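Local coordinates for protein LBCATS-a (Synthetic construct, PDB 5EY5) that probably serves as the alpha subunit of tryptophan synthase, which cleaves indole-3-glycerol phosphate to indole and glyceraldehyde 3-phosphate, and binds sn-glycerol-3-phosphate, at residues 48-53 against 97-102; 62-67 against 235-240; 125-130 against 149-154. All coordinates share one frame; numbering follows the deposited sequence.

Interaction 1: 48-53 against 97-102; sequences IELGIP and IVFLTY. With G3P (sn-glycerol-3-phosphate), chain E.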
ATOM      1  N   ILE A  48     -41.736 -37.197  -1.331  1.00 31.95           N
ATOM      2  CA  ILE A  48     -41.079 -36.271  -2.239  1.00 34.60           C
ATOM      3  C   ILE A  48     -40.567 -35.103  -1.426  1.00 36.56           C
ATOM      4  O   ILE A  48     -41.338 -34.465  -0.690  1.00 33.83           O
ATOM      5  CB  ILE A  48     -42.013 -35.800  -3.360  1.00 36.82           C
ATOM      6  CG1 ILE A  48     -42.275 -36.958  -4.319  1.00 34.98           C
ATOM      7  CG2 ILE A  48     -41.393 -34.584  -4.061  1.00 37.50           C
ATOM      8  CD1 ILE A  48     -43.422 -36.728  -5.247  1.00 39.66           C
ATOM      9  N   GLU A  49     -39.260 -34.848  -1.535  1.00 35.45           N
ATOM     10  CA  GLU A  49     -38.648 -33.643  -1.006  1.00 36.16           C
ATOM     11  C   GLU A  49     -38.633 -32.571  -2.085  1.00 30.44           C
ATOM     12  O   GLU A  49     -38.166 -32.812  -3.205  1.00 30.30           O
ATOM     13  CB  GLU A  49     -37.224 -33.916  -0.521  1.00 36.72           C
ATOM     14  CG  GLU A  49     -37.139 -34.795   0.712  1.00 44.98           C
ATOM     15  CD  GLU A  49     -35.703 -35.082   1.137  1.00 45.35           C
ATOM     16  OE1 GLU A  49     -35.510 -35.959   2.002  1.00 46.39           O
ATOM     17  OE2 GLU A  49     -34.775 -34.427   0.611  1.00 43.15           O
ATOM     18  N   LEU A  50     -39.145 -31.395  -1.740  1.00 26.88           N
ATOM     19  CA  LEU A  50     -39.098 -30.220  -2.604  1.00 28.09           C
ATOM     20  C   LEU A  50     -38.159 -29.204  -1.970  1.00 32.66           C
ATOM     21  O   LEU A  50     -38.393 -28.755  -0.843  1.00 34.56           O
ATOM     22  CB  LEU A  50     -40.493 -29.615  -2.797  1.00 25.10           C
ATOM     23  CG  LEU A  50     -41.421 -30.429  -3.708  1.00 32.90           C
ATOM     24  CD1 LEU A  50     -42.833 -29.823  -3.748  1.00 35.93           C
ATOM     25  CD2 LEU A  50     -40.841 -30.525  -5.098  1.00 32.30           C
ATOM     26  N   GLY A  51     -37.095 -28.851  -2.689  1.00 33.13           N
ATOM     27  CA  GLY A  51     -36.165 -27.853  -2.193  1.00 28.84           C
ATOM     28  C   GLY A  51     -36.693 -26.458  -2.446  1.00 32.40           C
ATOM     29  O   GLY A  51     -37.028 -26.106  -3.583  1.00 30.66           O
ATOM     30  N   ILE A  52     -36.801 -25.668  -1.381  1.00 30.25           N
ATOM     31  CA  ILE A  52     -37.168 -24.259  -1.493  1.00 26.33           C
ATOM     32  C   ILE A  52     -35.886 -23.490  -1.775  1.00 28.72           C
ATOM     33  O   ILE A  52     -34.956 -23.523  -0.941  1.00 28.24           O
ATOM     34  CB  ILE A  52     -37.862 -23.736  -0.232  1.00 25.79           C
ATOM     35  CG1 ILE A  52     -39.104 -24.584   0.093  1.00 31.26           C
ATOM     36  CG2 ILE A  52     -38.218 -22.263  -0.401  1.00 28.68           C
ATOM     37  CD1 ILE A  52     -39.934 -24.950  -1.101  1.00 34.41           C
ATOM     38  N   PRO A  53     -35.758 -22.858  -2.930  1.00 26.95           N
ATOM     39  CA  PRO A  53     -34.445 -22.346  -3.331  1.00 27.90           C
ATOM     40  C   PRO A  53     -34.041 -21.171  -2.457  1.00 30.66           C
ATOM     41  O   PRO A  53     -34.853 -20.300  -2.142  1.00 30.96           O
ATOM     42  CB  PRO A  53     -34.661 -21.921  -4.790  1.00 32.70           C
ATOM     43  CG  PRO A  53     -36.158 -21.597  -4.876  1.00 27.73           C
ATOM     44  CD  PRO A  53     -36.797 -22.630  -3.958  1.00 31.58           C
ATOM     45  N   ILE A  97     -45.355 -34.798   1.096  1.00 32.79           N
ATOM     46  CA  ILE A  97     -44.520 -33.728   0.561  1.00 30.77           C
ATOM     47  C   ILE A  97     -43.733 -33.139   1.719  1.00 28.90           C
ATOM     48  O   ILE A  97     -44.309 -32.828   2.770  1.00 32.06           O
ATOM     49  CB  ILE A  97     -45.364 -32.643  -0.137  1.00 32.09           C
ATOM     50  CG1 ILE A  97     -46.056 -33.220  -1.364  1.00 30.51           C
ATOM     51  CG2 ILE A  97     -44.494 -31.425  -0.531  1.00 30.82           C
ATOM     52  CD1 ILE A  97     -45.098 -33.534  -2.486  1.00 33.79           C
ATOM     53  N   VAL A  98     -42.420 -33.017   1.535  1.00 26.15           N
ATOM     54  CA  VAL A  98     -41.518 -32.398   2.502  1.00 25.47           C
ATOM     55  C   VAL A  98     -40.877 -31.192   1.836  1.00 27.05           C
ATOM     56  O   VAL A  98     -40.382 -31.299   0.706  1.00 31.80           O
ATOM     57  CB  VAL A  98     -40.440 -33.385   2.986  1.00 29.53           C
ATOM     58  CG1 VAL A  98     -39.414 -32.673   3.890  1.00 28.19           C
ATOM     59  CG2 VAL A  98     -41.092 -34.547   3.725  1.00 28.32           C
ATOM     60  N   PHE A  99     -40.912 -30.044   2.523  1.00 29.34           N
ATOM     61  CA  PHE A  99     -40.163 -28.856   2.124  1.00 28.70           C
ATOM     62  C   PHE A  99     -38.782 -28.905   2.755  1.00 33.45           C
ATOM     63  O   PHE A  99     -38.660 -29.034   3.979  1.00 28.99           O
ATOM     64  CB  PHE A  99     -40.856 -27.560   2.557  1.00 26.83           C
ATOM     65  CG  PHE A  99     -41.894 -27.069   1.604  1.00 27.63           C
ATOM     66  CD1 PHE A  99     -42.270 -27.836   0.517  1.00 32.52           C
ATOM     67  CD2 PHE A  99     -42.491 -25.826   1.790  1.00 29.24           C
ATOM     68  CE1 PHE A  99     -43.244 -27.376  -0.368  1.00 32.65           C
ATOM     69  CE2 PHE A  99     -43.451 -25.357   0.920  1.00 33.96           C
ATOM     70  CZ  PHE A  99     -43.830 -26.138  -0.170  1.00 33.83           C
ATOM     71  N   LEU A 100     -37.741 -28.783   1.926  1.00 27.59           N
ATOM     72  CA  LEU A 100     -36.379 -28.638   2.417  1.00 29.08           C
ATOM     73  C   LEU A 100     -36.027 -27.179   2.201  1.00 26.68           C
ATOM     74  O   LEU A 100     -35.994 -26.697   1.062  1.00 26.97           O
ATOM     75  CB  LEU A 100     -35.416 -29.591   1.699  1.00 30.35           C
ATOM     76  CG  LEU A 100     -33.967 -29.677   2.186  1.00 37.32           C
ATOM     77  CD1 LEU A 100     -33.357 -31.019   1.773  1.00 33.22           C
ATOM     78  CD2 LEU A 100     -33.135 -28.502   1.652  1.00 31.12           C
ATOM     79  N   THR A 101     -35.861 -26.445   3.292  1.00 29.22           N
ATOM     80  CA  THR A 101     -35.672 -25.012   3.162  1.00 27.99           C
ATOM     81  C   THR A 101     -34.668 -24.568   4.204  1.00 31.02           C
ATOM     82  O   THR A 101     -34.682 -25.070   5.322  1.00 26.91           O
ATOM     83  CB  THR A 101     -36.994 -24.236   3.325  1.00 34.26           C
ATOM     84  OG1 THR A 101     -36.740 -22.821   3.297  1.00 31.68           O
ATOM     85  CG2 THR A 101     -37.702 -24.590   4.626  1.00 33.11           C
ATOM     86  N   TYR A 102     -33.772 -23.662   3.817  1.00 26.49           N
ATOM     87  CA  TYR A 102     -32.971 -22.970   4.810  1.00 23.13           C
ATOM     88  C   TYR A 102     -33.868 -22.101   5.679  1.00 23.52           C
ATOM     89  O   TYR A 102     -35.029 -21.849   5.358  1.00 29.06           O
ATOM     90  CB  TYR A 102     -31.872 -22.169   4.120  1.00 29.10           C
ATOM     91  CG  TYR A 102     -30.884 -23.119   3.495  1.00 28.10           C
ATOM     92  CD1 TYR A 102     -31.147 -23.709   2.270  1.00 26.76           C
ATOM     93  CD2 TYR A 102     -29.730 -23.484   4.168  1.00 33.70           C
ATOM     94  CE1 TYR A 102     -30.259 -24.612   1.712  1.00 35.65           C
ATOM     95  CE2 TYR A 102     -28.836 -24.383   3.621  1.00 41.74           C
ATOM     96  CZ  TYR A 102     -29.107 -24.942   2.390  1.00 40.75           C
ATOM     97  OH  TYR A 102     -28.219 -25.828   1.841  1.00 42.21           O
TER
HETATM   98  O1  G3P E 301     -32.232 -34.478   0.533  1.00 39.15           O
HETATM   99  C1  G3P E 301     -31.165 -33.684   0.110  1.00 43.18           C
HETATM  100  C2  G3P E 301     -30.580 -34.214  -1.195  1.00 44.48           C
HETATM  101  O2  G3P E 301     -29.811 -33.183  -1.747  1.00 44.20           O
HETATM  102  C3  G3P E 301     -29.747 -35.494  -0.974  1.00 35.39           C
HETATM  103  O1P G3P E 301     -28.370 -35.282  -1.179  1.00 38.97           O
HETATM  104  O4P G3P E 301     -28.075 -34.370  -3.552  1.00 45.39           O
HETATM  105  O2P G3P E 301     -26.207 -35.750  -2.596  1.00 36.67           O
HETATM  106  O3P G3P E 301     -28.294 -36.846  -3.225  1.00 44.00           O
HETATM  107  P   G3P E 301     -27.717 -35.564  -2.672  1.00 42.49           P
HETATM  108  O   HOH W   1     -34.690 -22.221   1.497  1.00 31.22           O
HETATM  109  O   HOH W   2     -33.342 -25.727  -0.199  1.00 49.18           O
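Residues I48 to G51 pair with I97 to L100 as neighbouring parallel strands, second and third in a closed barrel, their directions 30° apart. The ladder consists of V98 N to I48 O (2.9 Å), L50 N to V98 O (2.7 Å), L100 N to L50 O (2.8 Å) and I52 N to L100 O (2.8 Å). All four bonds are nearly straight at the hydrogen, so the register is well defined. Near the last of them a water donates to both I52 O and L100 O.

On the helix-facing side, I48, L50, I97 and F99 pack under helices 30-42 and 78-91. I52 packs on the F99 ring: its CD1 stands 3.8 Å from the ring centroid and only 6° off the ring normal, a CH-pi contact over the face. L50 CB approaches the same ring obliquely, and the ring of F82 in helix 78-91 meets it too. Replacing F99 with an alanine would probably leave the I52 methyl without its ring platform and open a gap beside L50 and F82. Further along, I52 CB lies alongside T101 CB at 3.7 Å.

The other side carries E49, V98 and L100 into the barrel interior. With CG anti to the carbonyl carbon (chi1 -69°) and an extended chain beyond, E49 brings its carboxylate to the ligand, where OE2 accepts a short 2.5 Å hydrogen bond from sn-glycerol-3-phosphate O1. L100 CD1 lies 3.8 Å from ligand C1, adding an apolar wall. This closed eight-stranded parallel barrel, its inward-facing E49 and L100 lining the ligand pocket, is the TIM barrel of the tryptophan synthase alpha family.

Interaction 2: 62-67 against 235-240; sequences PTIQRA and AIVKRI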
ATOM      1  N   PRO A  62     -22.411 -28.238  -5.667  1.00 38.90           N
ATOM      2  CA  PRO A  62     -22.611 -27.389  -6.857  1.00 43.67           C
ATOM      3  C   PRO A  62     -23.885 -27.690  -7.637  1.00 36.05           C
ATOM      4  O   PRO A  62     -24.539 -26.763  -8.117  1.00 37.16           O
ATOM      5  CB  PRO A  62     -21.358 -27.678  -7.699  1.00 51.80           C
ATOM      6  CG  PRO A  62     -20.348 -28.208  -6.719  1.00 53.07           C
ATOM      7  CD  PRO A  62     -21.129 -28.964  -5.704  1.00 48.67           C
ATOM      8  N   THR A  63     -24.237 -28.964  -7.804  1.00 43.14           N
ATOM      9  CA  THR A  63     -25.438 -29.323  -8.555  1.00 27.80           C
ATOM     10  C   THR A  63     -26.668 -28.612  -8.023  1.00 28.39           C
ATOM     11  O   THR A  63     -27.415 -27.969  -8.772  1.00 36.37           O
ATOM     12  CB  THR A  63     -25.650 -30.829  -8.477  1.00 34.53           C
ATOM     13  OG1 THR A  63     -24.470 -31.485  -8.950  1.00 38.52           O
ATOM     14  CG2 THR A  63     -26.853 -31.235  -9.318  1.00 33.33           C
ATOM     15  N   ILE A  64     -26.930 -28.770  -6.731  1.00 28.52           N
ATOM     16  CA  ILE A  64     -28.136 -28.188  -6.171  1.00 32.22           C
ATOM     17  C   ILE A  64     -27.990 -26.681  -5.988  1.00 36.80           C
ATOM     18  O   ILE A  64     -28.995 -25.963  -5.992  1.00 32.88           O
ATOM     19  CB  ILE A  64     -28.484 -28.940  -4.877  1.00 34.54           C
ATOM     20  CG1 ILE A  64     -28.946 -30.350  -5.274  1.00 42.91           C
ATOM     21  CG2 ILE A  64     -29.573 -28.203  -4.071  1.00 36.13           C
ATOM     22  CD1 ILE A  64     -29.171 -31.291  -4.140  1.00 41.32           C
ATOM     23  N   GLN A  65     -26.755 -26.179  -5.833  1.00 44.39           N
ATOM     24  CA  GLN A  65     -26.507 -24.737  -5.878  1.00 39.97           C
ATOM     25  C   GLN A  65     -27.002 -24.150  -7.189  1.00 33.25           C
ATOM     26  O   GLN A  65     -27.631 -23.086  -7.211  1.00 32.88           O
ATOM     27  CB  GLN A  65     -25.004 -24.430  -5.742  1.00 35.65           C
ATOM     28  CG  GLN A  65     -24.348 -24.684  -4.386  1.00 40.05           C
ATOM     29  CD  GLN A  65     -22.826 -24.629  -4.484  1.00 46.96           C
ATOM     30  OE1 GLN A  65     -22.271 -23.887  -5.303  1.00 46.87           O
ATOM     31  NE2 GLN A  65     -22.143 -25.432  -3.666  1.00 43.28           N
ATOM     32  N   ARG A  66     -26.645 -24.798  -8.302  1.00 30.89           N
ATOM     33  CA  ARG A  66     -27.054 -24.333  -9.626  1.00 35.88           C
ATOM     34  C   ARG A  66     -28.554 -24.446  -9.824  1.00 29.92           C
ATOM     35  O   ARG A  66     -29.156 -23.590 -10.471  1.00 30.92           O
ATOM     36  CB  ARG A  66     -26.333 -25.118 -10.726  1.00 33.87           C
ATOM     37  CG  ARG A  66     -24.824 -24.956 -10.694  1.00 42.39           C
ATOM     38  CD  ARG A  66     -24.139 -25.529 -11.925  1.00 35.91           C
ATOM     39  NE  ARG A  66     -24.316 -26.968 -12.075  1.00 41.28           N
ATOM     40  CZ  ARG A  66     -23.503 -27.877 -11.547  1.00 45.73           C
ATOM     41  NH1 ARG A  66     -22.469 -27.489 -10.814  1.00 43.90           N
ATOM     42  NH2 ARG A  66     -23.731 -29.173 -11.741  1.00 43.98           N
ATOM     43  N   ALA A  67     -29.169 -25.528  -9.332  1.00 32.17           N
ATOM     44  CA  ALA A  67     -30.623 -25.631  -9.429  1.00 29.88           C
ATOM     45  C   ALA A  67     -31.303 -24.495  -8.665  1.00 24.64           C
ATOM     46  O   ALA A  67     -32.265 -23.902  -9.159  1.00 29.31           O
ATOM     47  CB  ALA A  67     -31.090 -26.997  -8.919  1.00 27.25           C
ATOM     48  N   ALA A 235     -28.421 -36.510  -8.079  1.00 36.74           N
ATOM     49  CA  ALA A 235     -28.420 -37.311  -9.298  1.00 41.92           C
ATOM     50  C   ALA A 235     -29.666 -37.055 -10.140  1.00 40.88           C
ATOM     51  O   ALA A 235     -29.603 -37.134 -11.371  1.00 36.90           O
ATOM     52  CB  ALA A 235     -28.295 -38.791  -8.959  1.00 30.59           C
ATOM     53  N   ILE A 236     -30.805 -36.765  -9.503  1.00 36.11           N
ATOM     54  CA  ILE A 236     -32.024 -36.488 -10.258  1.00 31.96           C
ATOM     55  C   ILE A 236     -31.982 -35.083 -10.828  1.00 30.18           C
ATOM     56  O   ILE A 236     -32.401 -34.838 -11.968  1.00 30.96           O
ATOM     57  CB  ILE A 236     -33.258 -36.671  -9.361  1.00 30.51           C
ATOM     58  CG1 ILE A 236     -33.386 -38.114  -8.903  1.00 30.33           C
ATOM     59  CG2 ILE A 236     -34.523 -36.175 -10.108  1.00 35.96           C
ATOM     60  CD1 ILE A 236     -34.477 -38.330  -7.857  1.00 32.57           C
ATOM     61  N   VAL A 237     -31.482 -34.137 -10.028  1.00 30.08           N
ATOM     62  CA  VAL A 237     -31.338 -32.768 -10.485  1.00 31.71           C
ATOM     63  C   VAL A 237     -30.400 -32.679 -11.677  1.00 33.28           C
ATOM     64  O   VAL A 237     -30.582 -31.823 -12.554  1.00 34.67           O
ATOM     65  CB  VAL A 237     -30.851 -31.885  -9.320  1.00 32.63           C
ATOM     66  CG1 VAL A 237     -30.442 -30.532  -9.853  1.00 37.39           C
ATOM     67  CG2 VAL A 237     -31.945 -31.749  -8.283  1.00 32.13           C
ATOM     68  N   LYS A 238     -29.373 -33.533 -11.727  1.00 41.74           N
ATOM     69  CA  LYS A 238     -28.504 -33.560 -12.906  1.00 44.30           C
ATOM     70  C   LYS A 238     -29.315 -33.833 -14.166  1.00 43.13           C
ATOM     71  O   LYS A 238     -29.129 -33.186 -15.209  1.00 42.10           O
ATOM     72  CB  LYS A 238     -27.423 -34.631 -12.757  1.00 51.83           C
ATOM     73  CG  LYS A 238     -26.640 -34.598 -11.466  1.00 65.90           C
ATOM     74  CD  LYS A 238     -25.213 -35.100 -11.691  1.00 73.37           C
ATOM     75  CE  LYS A 238     -24.646 -35.776 -10.454  1.00 74.87           C
ATOM     76  NZ  LYS A 238     -25.232 -37.135 -10.249  1.00 74.05           N
ATOM     77  N   ARG A 239     -30.229 -34.795 -14.091  1.00 38.21           N
ATOM     78  CA  ARG A 239     -30.978 -35.131 -15.291  1.00 41.13           C
ATOM     79  C   ARG A 239     -31.896 -33.992 -15.698  1.00 44.76           C
ATOM     80  O   ARG A 239     -32.127 -33.780 -16.894  1.00 48.60           O
ATOM     81  CB  ARG A 239     -31.750 -36.426 -15.076  1.00 43.34           C
ATOM     82  CG  ARG A 239     -30.916 -37.626 -15.439  1.00 39.63           C
ATOM     83  CD  ARG A 239     -30.764 -38.595 -14.297  1.00 38.00           C
ATOM     84  NE  ARG A 239     -29.899 -39.696 -14.702  1.00 41.01           N
ATOM     85  CZ  ARG A 239     -28.767 -40.018 -14.094  1.00 50.24           C
ATOM     86  NH1 ARG A 239     -28.370 -39.338 -13.021  1.00 44.80           N
ATOM     87  NH2 ARG A 239     -28.046 -41.036 -14.544  1.00 57.70           N
ATOM     88  N   ILE A 240     -32.400 -33.233 -14.727  1.00 39.70           N
ATOM     89  CA  ILE A 240     -33.169 -32.044 -15.058  1.00 34.97           C
ATOM     90  C   ILE A 240     -32.285 -31.004 -15.719  1.00 37.26           C
ATOM     91  O   ILE A 240     -32.662 -30.396 -16.730  1.00 46.52           O
ATOM     92  CB  ILE A 240     -33.858 -31.493 -13.801  1.00 34.90           C
ATOM     93  CG1 ILE A 240     -34.889 -32.515 -13.307  1.00 35.20           C
ATOM     94  CG2 ILE A 240     -34.489 -30.138 -14.108  1.00 35.83           C
ATOM     95  CD1 ILE A 240     -35.305 -32.331 -11.872  1.00 40.14           C
TER
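V237 of helix 235-240 carries most of this helix-helix contact, meeting T63 and A67 of helix 62-67. Its CG1 touches T63 CG2 at 3.7 Å and reaches A67 CB at the same 3.7 Å, so one methyl bridges residues a single helical turn apart. Because CG1 is the branch lying anti to the backbone N (chi1 169°), it is the one aimed at the neighbouring helix. T63 likewise turns its methyl rather than its hydroxyl to the valine, and the two side chains slide past one another in opposite directions. The small side chains of T63 and A67 fit the spacing: the segment axes approach to 9.4 Å at an angle of 49°.

Around this tight point the packing thins quickly. I64 CG1 is 4.5 Å from V237 CG2, a long approach; the I64 side chain also touches the bound sn-glycerol-3-phosphate, with T183 and F22 beside it as well. Toward the solvent side, K238 uses only its aliphatic stem, with CG 4.0 Å from T63 CG2 and the two side chains crossing at about a right angle. The partly exposed lysine then bends away near A185. Exposed R66 forms a salt bridge through NE with E241, which lies on the same helix as 235-240, so this charge pair ties the two helices together just past the segments.

No hydrogen bond crosses between the segments. Between them the contact is therefore aliphatic, with one salt bridge joining the helices beyond it and the polar groups of K238 and R66 kept to the margin. This apolar seam packs two helices outside the barrel strands against each other, beside the ligand pocket that I64 helps line.

Interaction 3: 125-130 against 149-154; sequences GLIVPD and DLIFLV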
ATOM      1  N   GLY A 125     -43.943 -32.286   6.036  1.00 30.42           N
ATOM      2  CA  GLY A 125     -42.730 -32.293   6.824  1.00 32.14           C
ATOM      3  C   GLY A 125     -41.757 -31.235   6.360  1.00 28.08           C
ATOM      4  O   GLY A 125     -41.886 -30.655   5.276  1.00 27.59           O
ATOM      5  N   LEU A 126     -40.778 -30.979   7.222  1.00 30.53           N
ATOM      6  CA  LEU A 126     -39.816 -29.907   7.041  1.00 32.17           C
ATOM      7  C   LEU A 126     -38.428 -30.447   7.306  1.00 26.36           C
ATOM      8  O   LEU A 126     -38.209 -31.143   8.302  1.00 29.22           O
ATOM      9  CB  LEU A 126     -40.090 -28.736   7.984  1.00 33.80           C
ATOM     10  CG  LEU A 126     -41.447 -28.059   7.818  1.00 43.45           C
ATOM     11  CD1 LEU A 126     -41.523 -26.816   8.694  1.00 47.59           C
ATOM     12  CD2 LEU A 126     -41.691 -27.706   6.348  1.00 43.77           C
ATOM     13  N   ILE A 127     -37.511 -30.135   6.396  1.00 24.57           N
ATOM     14  CA  ILE A 127     -36.079 -30.334   6.567  1.00 27.16           C
ATOM     15  C   ILE A 127     -35.444 -28.955   6.510  1.00 26.12           C
ATOM     16  O   ILE A 127     -35.613 -28.242   5.518  1.00 25.25           O
ATOM     17  CB  ILE A 127     -35.506 -31.247   5.473  1.00 32.25           C
ATOM     18  CG1 ILE A 127     -36.146 -32.632   5.556  1.00 32.75           C
ATOM     19  CG2 ILE A 127     -33.968 -31.321   5.565  1.00 32.88           C
ATOM     20  CD1 ILE A 127     -35.765 -33.522   4.376  1.00 33.18           C
ATOM     21  N   VAL A 128     -34.774 -28.552   7.576  1.00 27.78           N
ATOM     22  CA  VAL A 128     -34.183 -27.222   7.665  1.00 31.82           C
ATOM     23  C   VAL A 128     -32.683 -27.382   7.881  1.00 33.38           C
ATOM     24  O   VAL A 128     -32.222 -27.547   9.008  1.00 28.20           O
ATOM     25  CB  VAL A 128     -34.820 -26.396   8.794  1.00 36.12           C
ATOM     26  CG1 VAL A 128     -34.236 -24.986   8.795  1.00 30.67           C
ATOM     27  CG2 VAL A 128     -36.325 -26.372   8.629  1.00 34.01           C
ATOM     28  N   PRO A 129     -31.881 -27.331   6.819  1.00 27.98           N
ATOM     29  CA  PRO A 129     -30.492 -27.792   6.958  1.00 34.55           C
ATOM     30  C   PRO A 129     -29.643 -26.962   7.919  1.00 29.29           C
ATOM     31  O   PRO A 129     -28.728 -27.519   8.523  1.00 32.90           O
ATOM     32  CB  PRO A 129     -29.965 -27.743   5.518  1.00 34.85           C
ATOM     33  CG  PRO A 129     -31.209 -27.934   4.660  1.00 29.69           C
ATOM     34  CD  PRO A 129     -32.279 -27.179   5.410  1.00 29.49           C
ATOM     35  N   ASP A 130     -29.891 -25.662   8.099  1.00 30.92           N
ATOM     36  CA  ASP A 130     -29.040 -24.876   8.994  1.00 30.96           C
ATOM     37  C   ASP A 130     -29.671 -24.621  10.362  1.00 34.66           C
ATOM     38  O   ASP A 130     -29.325 -23.632  11.022  1.00 33.54           O
ATOM     39  CB  ASP A 130     -28.647 -23.548   8.339  1.00 31.28           C
ATOM     40  CG  ASP A 130     -29.846 -22.791   7.769  1.00 40.19           C
ATOM     41  OD1 ASP A 130     -30.983 -23.330   7.800  1.00 33.43           O
ATOM     42  OD2 ASP A 130     -29.637 -21.667   7.263  1.00 35.42           O
ATOM     43  N   ASP A 149     -44.217 -32.497  10.544  1.00 38.95           N
ATOM     44  CA  ASP A 149     -43.025 -33.156  11.055  1.00 42.18           C
ATOM     45  C   ASP A 149     -41.786 -32.311  10.789  1.00 41.77           C
ATOM     46  O   ASP A 149     -41.674 -31.633   9.763  1.00 38.24           O
ATOM     47  CB  ASP A 149     -42.851 -34.541  10.433  1.00 40.57           C
ATOM     48  CG  ASP A 149     -43.910 -35.541  10.912  1.00 52.34           C
ATOM     49  OD1 ASP A 149     -44.133 -36.542  10.204  1.00 58.82           O
ATOM     50  OD2 ASP A 149     -44.517 -35.328  11.986  1.00 52.15           O
ATOM     51  N   LEU A 150     -40.862 -32.353  11.730  1.00 43.56           N
ATOM     52  CA  LEU A 150     -39.589 -31.655  11.632  1.00 39.08           C
ATOM     53  C   LEU A 150     -38.503 -32.724  11.575  1.00 34.39           C
ATOM     54  O   LEU A 150     -38.223 -33.391  12.578  1.00 36.07           O
ATOM     55  CB  LEU A 150     -39.412 -30.710  12.818  1.00 43.00           C
ATOM     56  CG  LEU A 150     -38.453 -29.538  12.670  1.00 47.44           C
ATOM     57  CD1 LEU A 150     -38.397 -28.765  13.978  1.00 50.89           C
ATOM     58  CD2 LEU A 150     -37.081 -30.030  12.267  1.00 52.41           C
ATOM     59  N   ILE A 151     -37.913 -32.907  10.403  1.00 36.61           N
ATOM     60  CA  ILE A 151     -36.905 -33.938  10.188  1.00 32.11           C
ATOM     61  C   ILE A 151     -35.520 -33.347  10.422  1.00 41.99           C
ATOM     62  O   ILE A 151     -35.116 -32.403   9.732  1.00 39.56           O
ATOM     63  CB  ILE A 151     -37.013 -34.512   8.774  1.00 36.20           C
ATOM     64  CG1 ILE A 151     -38.399 -35.147   8.577  1.00 37.22           C
ATOM     65  CG2 ILE A 151     -35.864 -35.490   8.516  1.00 40.66           C
ATOM     66  CD1 ILE A 151     -39.127 -34.650   7.357  1.00 31.85           C
ATOM     67  N   PHE A 152     -34.781 -33.908  11.383  1.00 38.16           N
ATOM     68  CA  PHE A 152     -33.433 -33.432  11.692  1.00 37.28           C
ATOM     69  C   PHE A 152     -32.378 -34.376  11.118  1.00 39.51           C
ATOM     70  O   PHE A 152     -32.589 -35.592  11.031  1.00 37.14           O
ATOM     71  CB  PHE A 152     -33.234 -33.290  13.207  1.00 32.68           C
ATOM     72  CG  PHE A 152     -33.950 -32.106  13.816  1.00 39.11           C
ATOM     73  CD1 PHE A 152     -35.146 -32.271  14.490  1.00 41.10           C
ATOM     74  CD2 PHE A 152     -33.416 -30.827  13.718  1.00 42.45           C
ATOM     75  CE1 PHE A 152     -35.796 -31.185  15.059  1.00 45.35           C
ATOM     76  CE2 PHE A 152     -34.059 -29.732  14.287  1.00 34.42           C
ATOM     77  CZ  PHE A 152     -35.248 -29.905  14.953  1.00 35.32           C
ATOM     78  N   LEU A 153     -31.236 -33.796  10.725  1.00 34.45           N
ATOM     79  CA  LEU A 153     -30.110 -34.544  10.166  1.00 31.61           C
ATOM     80  C   LEU A 153     -29.155 -35.019  11.254  1.00 35.52           C
ATOM     81  O   LEU A 153     -28.919 -34.325  12.250  1.00 33.22           O
ATOM     82  CB  LEU A 153     -29.316 -33.697   9.169  1.00 35.36           C
ATOM     83  CG  LEU A 153     -29.897 -33.485   7.776  1.00 32.22           C
ATOM     84  CD1 LEU A 153     -31.363 -33.140   7.889  1.00 32.81           C
ATOM     85  CD2 LEU A 153     -29.129 -32.366   7.037  1.00 32.46           C
ATOM     86  N   VAL A 154     -28.596 -36.205  11.043  1.00 30.61           N
ATOM     87  CA  VAL A 154     -27.560 -36.764  11.898  1.00 32.43           C
ATOM     88  C   VAL A 154     -26.372 -37.083  11.009  1.00 39.33           C
ATOM     89  O   VAL A 154     -26.526 -37.737   9.968  1.00 41.72           O
ATOM     90  CB  VAL A 154     -28.042 -38.015  12.648  1.00 42.71           C
ATOM     91  CG1 VAL A 154     -26.906 -38.582  13.512  1.00 44.56           C
ATOM     92  CG2 VAL A 154     -29.240 -37.669  13.509  1.00 45.72           C
TER
HETATM   93  O   HOH W   3     -34.949 -29.649  10.073  1.00 42.76           O
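G125 to I127 and D149 to I151 are the two parallel strands of one beta-alpha-beta unit of the barrel, linked through helix 137-146 and running 24° apart. D149 O accepts L126 N at 2.8 Å, but the bond is bent, with an angle of 134° at the hydrogen. I151 N to L126 O, also 2.8 Å, is much straighter at 166°. Direct pairing then gives way to a single bridging water: V128 N and I151 O are 4.4 Å apart, and the water spans them, accepting from V128 N at 2.7 Å and donating to I151 O at 2.8 Å. The strands thus splay from here on.

On the inward face I127 CG1 crosses to I151 CB at 3.8 Å, and only the L153 contact lies farther along. There the other branch of I127, CG2, which is anti to the backbone N, meets L153 CD1 at 3.9 Å, the two side chains at about a right angle.

On its far edge, strand 125-127 bonds through its backbone to F99 and T101 of segment 97-102. Y175 of strand 174-177 packs against I151 and L153, while helix 160-169 covers F152 and V154.

Overall arrangement
Interactions 1 and 3 belong to one continuous sheet, with centres 10 Å apart: strands 97-100 and 125-127 are neighbours, joined by probable hydrogen bonds such as T101 N to I127 O at 2.9 Å. E49 OE1 also packs on I127 CD1 at 3.4 Å, so a ligand-binding carboxylate leans on interaction 3. Interaction 2 lies outside the sheet, its centre 14 Å from that of interaction 1 and 20 Å from that of interaction 3. The bound sn-glycerol-3-phosphate is touched by interactions 1 and 2 and is near interaction 3: between nearest atoms of side chain and ligand, I64 is about 3 Å away and I127 about 5 Å.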